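PDB 3VU1: putative uncharacterized protein PH0242 from Pyrococcus horikoshii, which is the C-terminal globular domain of an archaeal oligosaccharyltransferase-family protein, AglB, and holds a bound calcium ion. Local coordinates for residues A[74-79]-A[226-231]; A[69-74]-A[213-218]. One frame throughout, in Å; residues are numbered along the deposited sequence.

Contact 1 of 2, residues A[74-79]-A[226-231]; sequences ISEVDF and SEFAEK. With CA (calcium ion), chain C.
The ring of F228 reaches from the first turn of a helix to two consecutive loop residues, E76 and S75, and contributes nearly half of the small surface buried here. With F228 CG anti to the backbone N (chi1 -167°), the ring stands out from the side of the first turn, roughly square to the local helix direction, and its CE1 and CZ atoms do the touching. E76 brings its carboxylate to the ring's rim: OE2 lies in the ring plane, 3.6 Å from F228 CE1, and the carboxylate and ring planes are only 23° apart. An oxygen so placed faces the slightly positive C-H edge, which is probably a mildly favourable arrangement for an anion. S75 approaches obliquely, its OG 3.5 Å from F228 CZ, while the hydroxyl hydrogen-bonds with G72 O.

The same carboxylate grips calcium with both oxygens, OE1 of E76 at 2.6 Å from the ion and OE2 of E76 at 2.5 Å. A285 O, H319 O and E322 OE1 complete the modelled coordination, and G287 N also hydrogen-bonds to E76 OE1. The example illustrates how a metal ligand can be flanked by a hydrophobic neighbour: the ring meets the chelating group at its OE2 side. E76 is the centre of an inverse gamma turn, closed by a weak bond from V77 N to S75 O.

In the fold, the loop between helix 60-69 and strand 86-90 meets the start of helix 228-235 here. F228 also touches helix 212-218, V77 packs on helix 60-69, and D78 reaches M417 of strand 412-431.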
# COMPACT_ATOMS: atom_id res chain seq x y z
N ILE A 74 2.24 6.28 -10.61
CA ILE A 74 2.36 4.95 -11.14
C ILE A 74 2.37 3.89 -10.05
O ILE A 74 2.06 2.72 -10.32
CB ILE A 74 3.58 4.78 -12.06
CG1 ILE A 74 3.27 3.78 -13.18
CG2 ILE A 74 4.82 4.33 -11.29
CD1 ILE A 74 4.27 3.91 -14.30
N SER A 75 2.72 4.28 -8.82
CA SER A 75 2.83 3.32 -7.73
C SER A 75 1.48 3.03 -7.07
O SER A 75 1.38 2.20 -6.16
CB SER A 75 3.84 3.78 -6.71
OG SER A 75 3.24 4.71 -5.82
N GLU A 76 0.45 3.71 -7.56
CA GLU A 76 -0.88 3.61 -6.97
C GLU A 76 -1.65 2.40 -7.50
O GLU A 76 -2.50 2.47 -8.35
CB GLU A 76 -1.69 4.89 -7.11
CG GLU A 76 -1.30 5.97 -6.11
CD GLU A 76 -2.33 7.10 -6.01
OE1 GLU A 76 -3.56 6.82 -6.08
OE2 GLU A 76 -1.91 8.27 -5.85
N VAL A 77 -1.35 1.29 -6.90
CA VAL A 77 -1.94 0.05 -7.25
C VAL A 77 -3.30 -0.14 -6.56
O VAL A 77 -3.52 0.35 -5.44
CB VAL A 77 -0.89 -1.00 -6.88
CG1 VAL A 77 -1.50 -2.23 -6.24
CG2 VAL A 77 -0.03 -1.26 -8.11
N ASP A 78 -4.23 -0.83 -7.21
CA ASP A 78 -5.56 -0.96 -6.65
C ASP A 78 -5.69 -2.15 -5.69
O ASP A 78 -6.39 -3.16 -5.96
CB ASP A 78 -6.64 -0.91 -7.74
CG ASP A 78 -8.06 -1.08 -7.17
OD1 ASP A 78 -8.34 -0.66 -6.04
OD2 ASP A 78 -8.91 -1.65 -7.87
N PHE A 79 -5.04 -2.02 -4.53
CA PHE A 79 -5.13 -3.06 -3.49
C PHE A 79 -6.55 -3.37 -3.00
O PHE A 79 -6.80 -4.47 -2.48
CB PHE A 79 -4.26 -2.74 -2.28
CG PHE A 79 -2.79 -2.83 -2.55
CD1 PHE A 79 -1.93 -1.78 -2.17
CD2 PHE A 79 -2.24 -3.96 -3.16
CE1 PHE A 79 -0.56 -1.87 -2.39
CE2 PHE A 79 -0.88 -4.05 -3.38
CZ PHE A 79 -0.04 -3.01 -3.00
N SER A 226 4.75 16.09 -5.22
CA SER A 226 4.34 16.99 -4.18
C SER A 226 3.14 16.45 -3.40
O SER A 226 2.15 16.05 -4.00
CB SER A 226 4.01 18.34 -4.80
OG SER A 226 3.16 19.05 -3.94
N GLU A 227 3.25 16.42 -2.07
CA GLU A 227 2.18 15.89 -1.21
C GLU A 227 2.15 14.35 -1.09
O GLU A 227 1.49 13.81 -0.21
CB GLU A 227 0.81 16.40 -1.69
CG GLU A 227 0.62 17.91 -1.62
CD GLU A 227 -0.03 18.32 -0.32
OE1 GLU A 227 -1.27 18.22 -0.23
OE2 GLU A 227 0.70 18.73 0.63
N PHE A 228 2.86 13.65 -1.98
CA PHE A 228 2.73 12.20 -2.08
C PHE A 228 3.11 11.38 -0.82
O PHE A 228 2.40 10.43 -0.45
CB PHE A 228 3.43 11.62 -3.32
CG PHE A 228 3.04 10.19 -3.60
CD1 PHE A 228 1.77 9.89 -4.14
CD2 PHE A 228 3.87 9.13 -3.23
CE1 PHE A 228 1.38 8.58 -4.35
CE2 PHE A 228 3.48 7.82 -3.45
CZ PHE A 228 2.24 7.55 -4.01
N ALA A 229 4.22 11.73 -0.18
CA ALA A 229 4.58 11.07 1.07
C ALA A 229 3.49 11.26 2.12
O ALA A 229 3.08 10.31 2.80
CB ALA A 229 5.92 11.55 1.57
N GLU A 230 2.99 12.49 2.24
CA GLU A 230 1.99 12.80 3.26
C GLU A 230 0.69 12.02 3.03
O GLU A 230 0.05 11.56 3.99
CB GLU A 230 1.73 14.31 3.31
CG GLU A 230 1.86 14.91 4.70
CD GLU A 230 1.04 16.18 4.90
OE1 GLU A 230 0.46 16.35 6.02
OE2 GLU A 230 0.95 17.01 3.95
N LYS A 231 0.31 11.86 1.76
CA LYS A 231 -0.91 11.12 1.42
C LYS A 231 -0.71 9.66 1.69
O LYS A 231 -1.53 9.04 2.38
CB LYS A 231 -1.30 11.31 -0.03
CG LYS A 231 -1.79 12.69 -0.41
CD LYS A 231 -1.36 12.95 -1.83
CE LYS A 231 -2.49 12.77 -2.82
NZ LYS A 231 -3.18 14.07 -3.06
CA CA C . -4.09 9.03 -4.87

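Contact 2 of 2, residues A[69-74]-A[213-218]; sequences ARDGNI and FVKLAF
D71 extends its carboxylate with CG opposite the backbone N (chi1 -178°), while K215 runs nearly straight from its helix and bends only at the last torsion (chi4 72°), which turns NZ onto the aspartate. The motif is a buried salt bridge joining a loop to helix 212-218. K215 NZ donates a hydrogen bond to D71 OD2 over 2.9 Å, and the two side chains cross at about a right angle. The ammonium does not arrive in the carboxylate plane but from above it, 60° out.

As a worked case of burying an ion pair, the site is instructive because both charged groups have further polar partners. D71 OD1 is bonded with T210 OG1 and S224 N, and D71 OD2 with S223 OG as well as the lysine. K215 NZ also donates to T210 O and N212 OD1. T210 therefore serves both members of the pair, its hydroxyl meeting the aspartate and its carbonyl the lysine. Backbone hydrogen bonds join R70 with N212 and F213 with L68, tying the end of helix 60-69 and the loop after it to the start of helix 212-218. Beside the ammonium, the lysine methylene follows the same approach, K215 CE lying 3.7 Å from D71 OD2.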
# COMPACT_ATOMS: atom_id res chain seq x y z
N ALA A 69 8.57 -0.45 -5.30
CA ALA A 69 9.74 0.10 -5.96
C ALA A 69 9.46 1.48 -6.54
O ALA A 69 10.35 2.14 -7.03
CB ALA A 69 10.22 -0.85 -7.07
N ARG A 70 8.21 1.92 -6.50
CA ARG A 70 7.92 3.17 -7.18
C ARG A 70 7.34 4.23 -6.30
O ARG A 70 7.17 4.04 -5.10
CB ARG A 70 7.01 2.93 -8.36
CG ARG A 70 7.55 1.89 -9.26
CD ARG A 70 8.64 2.40 -10.20
NE ARG A 70 8.23 1.81 -11.47
CZ ARG A 70 8.09 2.47 -12.61
NH1 ARG A 70 8.44 3.73 -12.69
NH2 ARG A 70 7.66 1.80 -13.68
N ASP A 71 7.02 5.36 -6.92
CA ASP A 71 6.72 6.57 -6.22
C ASP A 71 5.65 7.21 -7.05
O ASP A 71 5.56 6.95 -8.25
CB ASP A 71 7.98 7.45 -6.21
CG ASP A 71 7.78 8.76 -5.46
OD1 ASP A 71 8.58 9.71 -5.73
OD2 ASP A 71 6.85 8.83 -4.61
N GLY A 72 4.80 8.02 -6.41
CA GLY A 72 3.85 8.85 -7.12
C GLY A 72 2.75 8.09 -7.80
O GLY A 72 2.32 7.05 -7.32
N ASN A 73 2.29 8.62 -8.93
CA ASN A 73 1.07 8.12 -9.57
C ASN A 73 1.14 6.67 -9.96
O ASN A 73 0.20 5.93 -9.68
CB ASN A 73 0.72 8.95 -10.81
CG ASN A 73 -0.01 10.22 -10.46
OD1 ASN A 73 -0.65 10.32 -9.41
ND2 ASN A 73 0.08 11.19 -11.34
N ILE A 74 2.24 6.28 -10.61
CA ILE A 74 2.36 4.95 -11.14
C ILE A 74 2.37 3.89 -10.05
O ILE A 74 2.06 2.72 -10.32
CB ILE A 74 3.58 4.78 -12.06
CG1 ILE A 74 3.27 3.78 -13.18
CG2 ILE A 74 4.82 4.33 -11.29
CD1 ILE A 74 4.27 3.91 -14.30
N PHE A 213 8.85 1.59 -0.69
CA PHE A 213 9.49 0.76 0.31
C PHE A 213 10.42 1.58 1.23
O PHE A 213 10.38 1.43 2.44
CB PHE A 213 10.29 -0.35 -0.34
CG PHE A 213 11.12 -1.15 0.63
CD1 PHE A 213 12.51 -1.05 0.63
CD2 PHE A 213 10.53 -1.99 1.54
CE1 PHE A 213 13.30 -1.78 1.51
CE2 PHE A 213 11.31 -2.74 2.44
CZ PHE A 213 12.69 -2.63 2.43
N VAL A 214 11.25 2.42 0.62
CA VAL A 214 12.14 3.30 1.35
C VAL A 214 11.33 4.16 2.33
O VAL A 214 11.74 4.30 3.48
CB VAL A 214 12.95 4.18 0.38
CG1 VAL A 214 13.55 5.36 1.11
CG2 VAL A 214 14.06 3.37 -0.28
N LYS A 215 10.19 4.71 1.90
CA LYS A 215 9.34 5.52 2.76
C LYS A 215 8.81 4.72 3.93
O LYS A 215 8.90 5.17 5.07
CB LYS A 215 8.13 6.10 2.02
CG LYS A 215 8.38 7.04 0.84
CD LYS A 215 7.01 7.55 0.35
CE LYS A 215 7.08 8.28 -0.98
NZ LYS A 215 7.32 7.41 -2.18
N LEU A 216 8.23 3.56 3.66
CA LEU A 216 7.52 2.81 4.69
C LEU A 216 8.42 1.93 5.55
O LEU A 216 8.07 1.63 6.69
CB LEU A 216 6.42 1.93 4.07
CG LEU A 216 5.26 2.61 3.31
CD1 LEU A 216 4.45 1.57 2.55
CD2 LEU A 216 4.36 3.46 4.19
N ALA A 217 9.56 1.49 5.01
CA ALA A 217 10.53 0.70 5.78
C ALA A 217 11.31 1.57 6.78
O ALA A 217 11.60 1.13 7.89
CB ALA A 217 11.51 -0.01 4.86
N PHE A 218 11.62 2.80 6.39
CA PHE A 218 12.56 3.59 7.13
C PHE A 218 12.01 4.93 7.57
O PHE A 218 12.77 5.78 7.94
CB PHE A 218 13.82 3.79 6.29
CG PHE A 218 14.36 2.50 5.71
CD1 PHE A 218 14.42 2.31 4.34
CD2 PHE A 218 14.77 1.46 6.56
CE1 PHE A 218 14.90 1.11 3.81
CE2 PHE A 218 15.25 0.26 6.03
CZ PHE A 218 15.31 0.08 4.65

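Contacts 1 and 2 have centres 8 Å apart and share I74, where one continuous loop passes from the partner of helix 212-218 to that of helix 228-235. Along the chain the order is 69-74, 74-79, 213-218, 226-231, with the ten-stranded sheet spanning 125-205 inserted between the two loop segments and the two helices. The contacts also touch directly: F228 CE2 packs 3.3 Å from G72 N, and the ring borders D71 and K215. The principle exemplified is that a single loop can join two successive helices, by a buried ion pair at one point and by a ring beside the calcium site at the next.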